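Long-range contacts in N-acetylglucosamine-6-phosphate deacetylase (Thermotoga maritima, PDB 1O12), which probably catalyses the metal-dependent removal of the acetyl group from N-acetylglucosamine-6-phosphate in carbohydrate metabolism: residues A165-S170 against H188-F193; E127-S132 against H143-S148; D181-A186 against V204-H209. One frame throughout, in Å; residues are numbered along the deposited sequence.

In the fold
All three contacts lie in the TIM-barrel domain of the amidohydrolase fold, and each contributes one ligand to the same iron ion: E127 from interaction 2, H188 from interaction 1 and H209 from interaction 3. Their centres are about 11 Å apart for interactions 1 and 2, about 13 Å for 1 and 3, and about 15 Å for 2 and 3. Interaction 2 comes first along the chain, running from the end of strand 121-127 into the loop after it. The segments of interactions 1 and 3 then alternate: 165-170, 181-186, 188-193, 204-209. Interaction 3 pairs neighbouring strands, whereas interactions 1 and 2 join loops, the iron ligands lying at or just beyond strand ends.

Interaction 1 of 3, residues A165-S170 against H188-F193; sequences APEIES and HSIATF. With FE (Fe (III) ion), chain C.
E167 reaches over to the turn that follows H188 and grips it with both carboxylate oxygens. Its CG stands between the backbone N and the carbonyl carbon (chi1 78°), and a bend at chi2 folds the carboxylate toward S189 and I190. OE1 accepts from S189 OG at 2.6 Å, on its syn side, while OE2 accepts a nearly straight hydrogen bond (176°) from I190 N at 2.7 Å, from above the carboxylate plane. S189 OG accepts from A191 N (2.8 Å), an ST turn, consistent with the hydroxyl being held facing the glutamate. Packing here is tight: A165 CB sits 3.3 Å from S189 CB, A191 CB lies 3.3 Å from E167 OE1, and I190 CG1 lies against E167 OE2, their side chains crossing at about a right angle. P166 CB and A191 CB meet more loosely, at 4.2 Å. Toward solvent the contact thins out, the chain turning away from I168 to the exposed E169. H188 directs its ring away to bind iron through NE2, its ND1 hydrogen-bonded to K135 O. The two loops extend strands 159-164 and 183-186, P166 and S189 resting on helix 223-230 and P166 also on helix 193-200.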
loop_
_atom_site.group_PDB
_atom_site.type_symbol
_atom_site.label_atom_id
_atom_site.label_comp_id
_atom_site.label_asym_id
_atom_site.label_seq_id
_atom_site.Cartn_x
_atom_site.Cartn_y
_atom_site.Cartn_z
ATOM N N ALA A 165 -8.080 -0.195 -20.856
ATOM C CA ALA A 165 -8.263 0.887 -19.893
ATOM C C ALA A 165 -9.773 1.031 -19.650
ATOM O O ALA A 165 -10.481 1.515 -20.504
ATOM C CB ALA A 165 -7.675 2.176 -20.454
ATOM N N PRO A 166 -10.274 0.618 -18.468
ATOM C CA PRO A 166 -11.704 0.679 -18.095
ATOM C C PRO A 166 -12.490 1.985 -18.362
ATOM O O PRO A 166 -13.717 1.956 -18.509
ATOM C CB PRO A 166 -11.696 0.338 -16.606
ATOM C CG PRO A 166 -10.485 -0.521 -16.465
ATOM C CD PRO A 166 -9.463 0.190 -17.313
ATOM N N GLU A 167 -11.802 3.121 -18.432
ATOM C CA GLU A 167 -12.507 4.380 -18.656
ATOM C C GLU A 167 -12.715 4.704 -20.142
ATOM O O GLU A 167 -13.485 5.610 -20.494
ATOM C CB GLU A 167 -11.761 5.537 -17.966
ATOM C CG GLU A 167 -10.537 6.025 -18.711
ATOM C CD GLU A 167 -9.283 5.193 -18.476
ATOM O OE1 GLU A 167 -9.387 4.029 -18.002
ATOM O OE2 GLU A 167 -8.184 5.714 -18.788
ATOM N N ILE A 168 -12.042 3.963 -21.012
ATOM C CA ILE A 168 -12.148 4.215 -22.436
ATOM C C ILE A 168 -13.579 3.981 -22.916
ATOM O O ILE A 168 -14.360 3.257 -22.296
ATOM C CB ILE A 168 -11.119 3.341 -23.232
ATOM C CG1 ILE A 168 -10.783 4.012 -24.558
ATOM C CG2 ILE A 168 -11.677 1.950 -23.498
ATOM C CD1 ILE A 168 -9.666 3.301 -25.377
ATOM N N GLU A 169 -13.931 4.621 -24.018
ATOM C CA GLU A 169 -15.268 4.489 -24.586
ATOM C C GLU A 169 -15.535 3.056 -25.022
ATOM O O GLU A 169 -14.689 2.432 -25.668
ATOM C CB GLU A 169 -15.396 5.415 -25.799
ATOM C CG GLU A 169 -16.787 5.471 -26.421
ATOM C CD GLU A 169 -16.748 5.936 -27.866
ATOM O OE1 GLU A 169 -15.957 6.869 -28.170
ATOM O OE2 GLU A 169 -17.507 5.366 -28.690
ATOM N N SER A 170 -16.714 2.550 -24.672
ATOM C CA SER A 170 -17.143 1.194 -25.031
ATOM C C SER A 170 -16.304 0.088 -24.414
ATOM O O SER A 170 -16.298 -1.050 -24.888
ATOM C CB SER A 170 -17.164 1.023 -26.557
ATOM O OG SER A 170 -18.206 1.787 -27.131
ATOM N N HIS A 188 -2.679 0.863 -18.568
ATOM C CA HIS A 188 -2.612 2.048 -19.432
ATOM C C HIS A 188 -3.904 2.820 -19.311
ATOM O O HIS A 188 -4.552 3.124 -20.296
ATOM C CB HIS A 188 -2.382 1.609 -20.868
ATOM C CG HIS A 188 -1.055 0.957 -21.073
ATOM N ND1 HIS A 188 0.134 1.665 -21.042
ATOM C CD2 HIS A 188 -0.718 -0.340 -21.277
ATOM C CE1 HIS A 188 1.144 0.831 -21.227
ATOM N NE2 HIS A 188 0.654 -0.391 -21.372
ATOM N N SER A 189 -4.262 3.143 -18.079
ATOM C CA SER A 189 -5.514 3.809 -17.801
ATOM C C SER A 189 -5.444 4.877 -16.725
ATOM O O SER A 189 -4.536 4.880 -15.894
ATOM C CB SER A 189 -6.520 2.736 -17.386
ATOM O OG SER A 189 -7.450 3.208 -16.429
ATOM N N ILE A 190 -6.398 5.803 -16.747
ATOM C CA ILE A 190 -6.450 6.825 -15.692
ATOM C C ILE A 190 -7.722 6.616 -14.897
ATOM O O ILE A 190 -8.072 7.423 -14.063
ATOM C CB ILE A 190 -6.437 8.290 -16.216
ATOM C CG1 ILE A 190 -7.490 8.479 -17.301
ATOM C CG2 ILE A 190 -5.048 8.669 -16.667
ATOM C CD1 ILE A 190 -7.316 9.823 -18.026
ATOM N N ALA A 191 -8.407 5.518 -15.163
ATOM C CA ALA A 191 -9.640 5.211 -14.468
ATOM C C ALA A 191 -9.556 5.362 -12.942
ATOM O O ALA A 191 -8.527 5.088 -12.300
ATOM C CB ALA A 191 -10.089 3.798 -14.822
ATOM N N THR A 192 -10.675 5.775 -12.371
ATOM C CA THR A 192 -10.785 5.963 -10.946
ATOM C C THR A 192 -11.044 4.605 -10.324
ATOM O O THR A 192 -11.175 3.610 -11.014
ATOM C CB THR A 192 -11.980 6.871 -10.621
ATOM O OG1 THR A 192 -13.173 6.269 -11.142
ATOM C CG2 THR A 192 -11.803 8.248 -11.263
ATOM N N PHE A 193 -11.129 4.585 -9.004
ATOM C CA PHE A 193 -11.410 3.373 -8.269
ATOM C C PHE A 193 -12.777 2.811 -8.637
ATOM O O PHE A 193 -12.927 1.591 -8.789
ATOM C CB PHE A 193 -11.380 3.660 -6.778
ATOM C CG PHE A 193 -11.794 2.498 -5.931
ATOM C CD1 PHE A 193 -10.909 1.458 -5.676
ATOM C CD2 PHE A 193 -13.068 2.447 -5.381
ATOM C CE1 PHE A 193 -11.278 0.392 -4.896
ATOM C CE2 PHE A 193 -13.454 1.371 -4.587
ATOM C CZ PHE A 193 -12.551 0.341 -4.345
HETATM FE FE FE C . 2.607 -1.440 -21.620
#

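Interaction 2 of 3, residues E127-S132 against H143-S148; sequences EGPYIS and HIRPPS. With FE (Fe (III) ion), chain C.
Two side-chain torsions bring Y130 and R145 to their partners across the contact. Y130 has CG anti to its carbonyl carbon (chi1 -44°), which turns one face of the ring to P147; R145 has CG between its backbone N and carbonyl carbon (chi1 56°) and then runs extended to NE, bringing one face of the guanidinium against P129 CG. P129 CG lies 3.5 Å from R145 CZ, offset toward the rim of that face. The same CG covers one face of the tyrosine ring, near the rim, while P147 CB packs on the opposite face in a CH-pi contact, 3.9 Å from the Y130 ring centroid. R145 O approaches the ring edge, 3.2 Å from CD1 of Y130. The backbones are joined by R145 N donating to P129 O (3.1 Å). Farther along, the I144 and I131 side chains cross at about a right angle, CD1 of I144 3.9 Å from CG1 of I131, and I144 CG2 presses against I131 O at 3.1 Å. E151 ties the two polar ends together, taking a hydrogen bond from Y130 OH and a salt bridge from R145 NH2. With an alanine in place of Y130, P129 and P147 would probably lose the ring that separates them, leaving a gap, and E151 would probably be left without its hydroxyl partner. The peptide before P129 is cis, and just upstream E127 OE2 binds the iron at 2.2 Å: this is a loop folded back on itself at the C-terminal end of barrel strand 121-127, where amidohydrolases place their metal site.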
loop_
_atom_site.group_PDB
_atom_site.type_symbol
_atom_site.label_atom_id
_atom_site.label_comp_id
_atom_site.label_asym_id
_atom_site.label_seq_id
_atom_site.Cartn_x
_atom_site.Cartn_y
_atom_site.Cartn_z
ATOM N N GLU A 127 -2.018 -6.329 -25.972
ATOM C CA GLU A 127 -1.796 -5.162 -25.133
ATOM C C GLU A 127 -2.121 -3.969 -26.011
ATOM O O GLU A 127 -1.347 -3.603 -26.882
ATOM C CB GLU A 127 -0.335 -5.073 -24.685
ATOM C CG GLU A 127 -0.139 -4.208 -23.432
ATOM C CD GLU A 127 1.263 -3.671 -23.293
ATOM O OE1 GLU A 127 2.246 -4.439 -23.328
ATOM O OE2 GLU A 127 1.391 -2.451 -23.146
ATOM N N GLY A 128 -3.262 -3.354 -25.771
ATOM C CA GLY A 128 -3.659 -2.251 -26.613
ATOM C C GLY A 128 -4.492 -2.924 -27.695
ATOM O O GLY A 128 -4.498 -4.150 -27.775
ATOM N N PRO A 129 -5.140 -2.172 -28.585
ATOM C CA PRO A 129 -5.160 -0.710 -28.686
ATOM C C PRO A 129 -6.248 0.004 -27.883
ATOM O O PRO A 129 -6.377 1.221 -27.990
ATOM C CB PRO A 129 -5.337 -0.493 -30.179
ATOM C CG PRO A 129 -6.385 -1.590 -30.502
ATOM C CD PRO A 129 -5.904 -2.792 -29.689
ATOM N N TYR A 130 -7.033 -0.728 -27.098
ATOM C CA TYR A 130 -8.090 -0.095 -26.317
ATOM C C TYR A 130 -7.596 0.474 -24.976
ATOM O O TYR A 130 -8.079 0.134 -23.880
ATOM C CB TYR A 130 -9.227 -1.085 -26.105
ATOM C CG TYR A 130 -9.550 -1.828 -27.368
ATOM C CD1 TYR A 130 -9.967 -1.145 -28.514
ATOM C CD2 TYR A 130 -9.365 -3.210 -27.451
ATOM C CE1 TYR A 130 -10.180 -1.814 -29.715
ATOM C CE2 TYR A 130 -9.575 -3.892 -28.645
ATOM C CZ TYR A 130 -9.975 -3.193 -29.775
ATOM O OH TYR A 130 -10.102 -3.861 -30.973
ATOM N N ILE A 131 -6.641 1.381 -25.063
ATOM C CA ILE A 131 -6.106 1.961 -23.870
ATOM C C ILE A 131 -6.260 3.457 -23.852
ATOM O O ILE A 131 -6.815 4.053 -24.776
ATOM C CB ILE A 131 -4.617 1.559 -23.684
ATOM C CG1 ILE A 131 -3.787 1.945 -24.914
ATOM C CG2 ILE A 131 -4.545 0.061 -23.412
ATOM C CD1 ILE A 131 -2.304 1.527 -24.818
ATOM N N SER A 132 -5.779 4.051 -22.768
ATOM C CA SER A 132 -5.824 5.489 -22.568
ATOM C C SER A 132 -4.630 6.142 -23.274
ATOM O O SER A 132 -3.488 5.681 -23.146
ATOM C CB SER A 132 -5.762 5.770 -21.073
ATOM O OG SER A 132 -5.386 7.096 -20.797
ATOM N N HIS A 143 -2.650 4.321 -33.296
ATOM C CA HIS A 143 -3.439 3.080 -33.305
ATOM C C HIS A 143 -4.438 2.951 -32.144
ATOM O O HIS A 143 -5.409 2.215 -32.245
ATOM C CB HIS A 143 -2.508 1.860 -33.328
ATOM C CG HIS A 143 -1.639 1.779 -34.550
ATOM N ND1 HIS A 143 -2.153 1.714 -35.832
ATOM C CD2 HIS A 143 -0.293 1.677 -34.684
ATOM C CE1 HIS A 143 -1.163 1.567 -36.696
ATOM N NE2 HIS A 143 -0.022 1.542 -36.026
ATOM N N ILE A 144 -4.190 3.677 -31.054
ATOM C CA ILE A 144 -5.049 3.653 -29.876
ATOM C C ILE A 144 -6.450 4.137 -30.252
ATOM O O ILE A 144 -6.607 5.198 -30.837
ATOM C CB ILE A 144 -4.489 4.562 -28.736
ATOM C CG1 ILE A 144 -3.041 4.168 -28.407
ATOM C CG2 ILE A 144 -5.380 4.434 -27.481
ATOM C CD1 ILE A 144 -2.491 4.811 -27.145
ATOM N N ARG A 145 -7.470 3.370 -29.891
ATOM C CA ARG A 145 -8.825 3.744 -30.240
ATOM C C ARG A 145 -9.758 2.948 -29.347
ATOM O O ARG A 145 -9.330 1.990 -28.684
ATOM C CB ARG A 145 -9.082 3.359 -31.694
ATOM C CG ARG A 145 -8.817 1.868 -31.921
ATOM C CD ARG A 145 -8.928 1.468 -33.372
ATOM N NE ARG A 145 -8.690 0.038 -33.601
ATOM C CZ ARG A 145 -7.491 -0.536 -33.695
ATOM N NH1 ARG A 145 -6.383 0.192 -33.581
ATOM N NH2 ARG A 145 -7.399 -1.843 -33.921
ATOM N N PRO A 146 -11.045 3.327 -29.313
ATOM C CA PRO A 146 -12.018 2.610 -28.487
ATOM C C PRO A 146 -12.440 1.336 -29.184
ATOM O O PRO A 146 -12.347 1.211 -30.403
ATOM C CB PRO A 146 -13.172 3.595 -28.372
ATOM C CG PRO A 146 -13.137 4.271 -29.699
ATOM C CD PRO A 146 -11.657 4.528 -29.912
ATOM N N PRO A 147 -12.882 0.358 -28.413
ATOM C CA PRO A 147 -13.330 -0.915 -28.973
ATOM C C PRO A 147 -14.636 -0.699 -29.724
ATOM O O PRO A 147 -15.463 0.131 -29.333
ATOM C CB PRO A 147 -13.507 -1.787 -27.741
ATOM C CG PRO A 147 -13.809 -0.781 -26.648
ATOM C CD PRO A 147 -12.837 0.311 -26.945
ATOM N N SER A 148 -14.825 -1.463 -30.796
ATOM C CA SER A 148 -16.018 -1.345 -31.625
ATOM C C SER A 148 -16.588 -2.726 -31.845
ATOM O O SER A 148 -15.858 -3.707 -31.780
ATOM C CB SER A 148 -15.638 -0.757 -32.980
ATOM O OG SER A 148 -14.967 -1.737 -33.753
HETATM FE FE FE C . 2.607 -1.440 -21.620
#

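Interaction 3 of 3, residues D181-A186 against V204-H209; sequences DIVLSA and VKRITH. With FE (Fe (III) ion), chain C.
A186 and I207 form a single parallel beta bridge between strands 183-186 and 206-207, neighbours in the TIM barrel. A186 donates from N to R206 O (2.9 Å) and accepts at O from T208 N, so its two bonds straddle I207. Alongside this bridge the side chain of R206 runs extended past S185. Its CB lies near L184 O and S185 OG; CG, anti to the backbone N (chi1 -171°), comes within 3.3 Å of S185 OG. Next, CD stays near S185 OG (3.5 Å) and touches V183 CG1, the V183 and R206 side chains crossing at about a right angle. NE leaves the contact for a salt bridge with E336, and NH2 makes another with E237, whereas NH1 returns to S185 OG at 2.8 Å, exactly in the guanidinium plane. These two carboxylates and the serine fix the rotation of the guanidinium. S185 OG is also hydrogen-bonded to T208 OG1 (2.9 Å), and that hydroxyl continues to T163, so a chain of hydroxyls runs from S185 through T208 to strand 159-164. At the other end of the contact L184 CD1 packs on V204 CG2, and a water joins L184 O to K205 N where the backbones diverge. Beyond the bridge, T208 CG2 sits over the centre of the H209 ring, whose NE2 binds the iron at 2.3 Å.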
loop_
_atom_site.group_PDB
_atom_site.type_symbol
_atom_site.label_atom_id
_atom_site.label_comp_id
_atom_site.label_asym_id
_atom_site.label_seq_id
_atom_site.Cartn_x
_atom_site.Cartn_y
_atom_site.Cartn_z
ATOM N N ASP A 181 -12.516 -17.514 -23.541
ATOM C CA ASP A 181 -11.269 -18.014 -22.953
ATOM C C ASP A 181 -10.183 -16.946 -23.071
ATOM O O ASP A 181 -9.029 -17.238 -23.367
ATOM C CB ASP A 181 -10.827 -19.306 -23.658
ATOM C CG ASP A 181 -9.924 -20.183 -22.784
ATOM O OD1 ASP A 181 -9.303 -21.140 -23.323
ATOM O OD2 ASP A 181 -9.835 -19.929 -21.555
ATOM N N ILE A 182 -10.588 -15.697 -22.874
ATOM C CA ILE A 182 -9.672 -14.567 -22.904
ATOM C C ILE A 182 -9.705 -13.872 -21.526
ATOM O O ILE A 182 -10.781 -13.564 -21.016
ATOM C CB ILE A 182 -10.068 -13.558 -24.009
ATOM C CG1 ILE A 182 -10.028 -14.245 -25.378
ATOM C CG2 ILE A 182 -9.152 -12.344 -23.957
ATOM C CD1 ILE A 182 -10.349 -13.324 -26.549
ATOM N N VAL A 183 -8.533 -13.672 -20.922
ATOM C CA VAL A 183 -8.445 -13.011 -19.626
ATOM C C VAL A 183 -8.300 -11.495 -19.840
ATOM O O VAL A 183 -7.445 -11.061 -20.615
ATOM C CB VAL A 183 -7.200 -13.506 -18.796
ATOM C CG1 VAL A 183 -7.052 -12.660 -17.518
ATOM C CG2 VAL A 183 -7.327 -14.997 -18.431
ATOM N N LEU A 184 -9.143 -10.698 -19.182
ATOM C CA LEU A 184 -9.043 -9.239 -19.283
ATOM C C LEU A 184 -8.074 -8.686 -18.228
ATOM O O LEU A 184 -7.995 -9.197 -17.124
ATOM C CB LEU A 184 -10.416 -8.583 -19.092
ATOM C CG LEU A 184 -11.409 -8.793 -20.235
ATOM C CD1 LEU A 184 -12.653 -7.948 -19.969
ATOM C CD2 LEU A 184 -10.752 -8.394 -21.575
ATOM N N SER A 185 -7.332 -7.648 -18.560
ATOM C CA SER A 185 -6.396 -7.080 -17.599
ATOM C C SER A 185 -6.386 -5.557 -17.731
ATOM O O SER A 185 -6.308 -5.033 -18.838
ATOM C CB SER A 185 -4.970 -7.645 -17.825
ATOM O OG SER A 185 -4.138 -7.470 -16.668
ATOM N N ALA A 186 -6.464 -4.848 -16.615
ATOM C CA ALA A 186 -6.486 -3.386 -16.655
ATOM C C ALA A 186 -5.071 -2.835 -16.659
ATOM O O ALA A 186 -4.205 -3.299 -15.905
ATOM C CB ALA A 186 -7.263 -2.836 -15.462
ATOM N N VAL A 204 -13.270 -8.871 -13.710
ATOM C CA VAL A 204 -11.918 -8.514 -14.147
ATOM C C VAL A 204 -11.070 -8.466 -12.887
ATOM O O VAL A 204 -11.329 -7.645 -11.996
ATOM C CB VAL A 204 -11.857 -7.121 -14.858
ATOM C CG1 VAL A 204 -10.425 -6.816 -15.260
ATOM C CG2 VAL A 204 -12.802 -7.100 -16.106
ATOM N N LYS A 205 -10.065 -9.330 -12.785
ATOM C CA LYS A 205 -9.267 -9.316 -11.571
ATOM C C LYS A 205 -7.752 -9.283 -11.766
ATOM O O LYS A 205 -6.997 -9.895 -11.013
ATOM C CB LYS A 205 -9.684 -10.493 -10.686
ATOM C CG LYS A 205 -11.142 -10.442 -10.275
ATOM C CD LYS A 205 -11.547 -11.715 -9.562
ATOM C CE LYS A 205 -12.965 -11.636 -8.992
ATOM N NZ LYS A 205 -13.286 -12.899 -8.247
ATOM N N ARG A 206 -7.303 -8.504 -12.740
ATOM C CA ARG A 206 -5.887 -8.428 -13.011
ATOM C C ARG A 206 -5.435 -7.020 -13.471
ATOM O O ARG A 206 -6.175 -6.305 -14.149
ATOM C CB ARG A 206 -5.588 -9.498 -14.073
ATOM C CG ARG A 206 -4.149 -9.795 -14.392
ATOM C CD ARG A 206 -4.122 -10.756 -15.548
ATOM N NE ARG A 206 -2.800 -11.274 -15.814
ATOM C CZ ARG A 206 -1.800 -10.593 -16.373
ATOM N NH1 ARG A 206 -1.983 -9.332 -16.739
ATOM N NH2 ARG A 206 -0.612 -11.197 -16.563
ATOM N N ILE A 207 -4.225 -6.620 -13.082
ATOM C CA ILE A 207 -3.661 -5.332 -13.497
ATOM C C ILE A 207 -2.310 -5.528 -14.252
ATOM O O ILE A 207 -1.415 -6.240 -13.767
ATOM C CB ILE A 207 -3.492 -4.422 -12.294
ATOM C CG1 ILE A 207 -4.880 -4.064 -11.755
ATOM C CG2 ILE A 207 -2.701 -3.160 -12.694
ATOM C CD1 ILE A 207 -4.865 -3.144 -10.578
ATOM N N THR A 208 -2.199 -4.919 -15.444
ATOM C CA THR A 208 -1.023 -5.039 -16.323
ATOM C C THR A 208 0.141 -4.151 -15.852
ATOM O O THR A 208 -0.034 -2.959 -15.576
ATOM C CB THR A 208 -1.441 -4.750 -17.836
ATOM O OG1 THR A 208 -2.397 -5.730 -18.239
ATOM C CG2 THR A 208 -0.254 -4.818 -18.807
ATOM N N HIS A 209 1.326 -4.759 -15.813
ATOM C CA HIS A 209 2.562 -4.176 -15.266
ATOM C C HIS A 209 2.341 -3.006 -14.306
ATOM O O HIS A 209 2.510 -1.833 -14.649
ATOM C CB HIS A 209 3.613 -3.840 -16.349
ATOM C CG HIS A 209 3.111 -2.988 -17.465
ATOM N ND1 HIS A 209 2.236 -1.945 -17.272
ATOM C CD2 HIS A 209 3.368 -3.025 -18.794
ATOM C CE1 HIS A 209 1.970 -1.378 -18.436
ATOM N NE2 HIS A 209 2.643 -2.016 -19.376
HETATM FE FE FE C . 2.607 -1.440 -21.620
HETATM O O HOH W 1 -8.946 -11.026 -14.907
#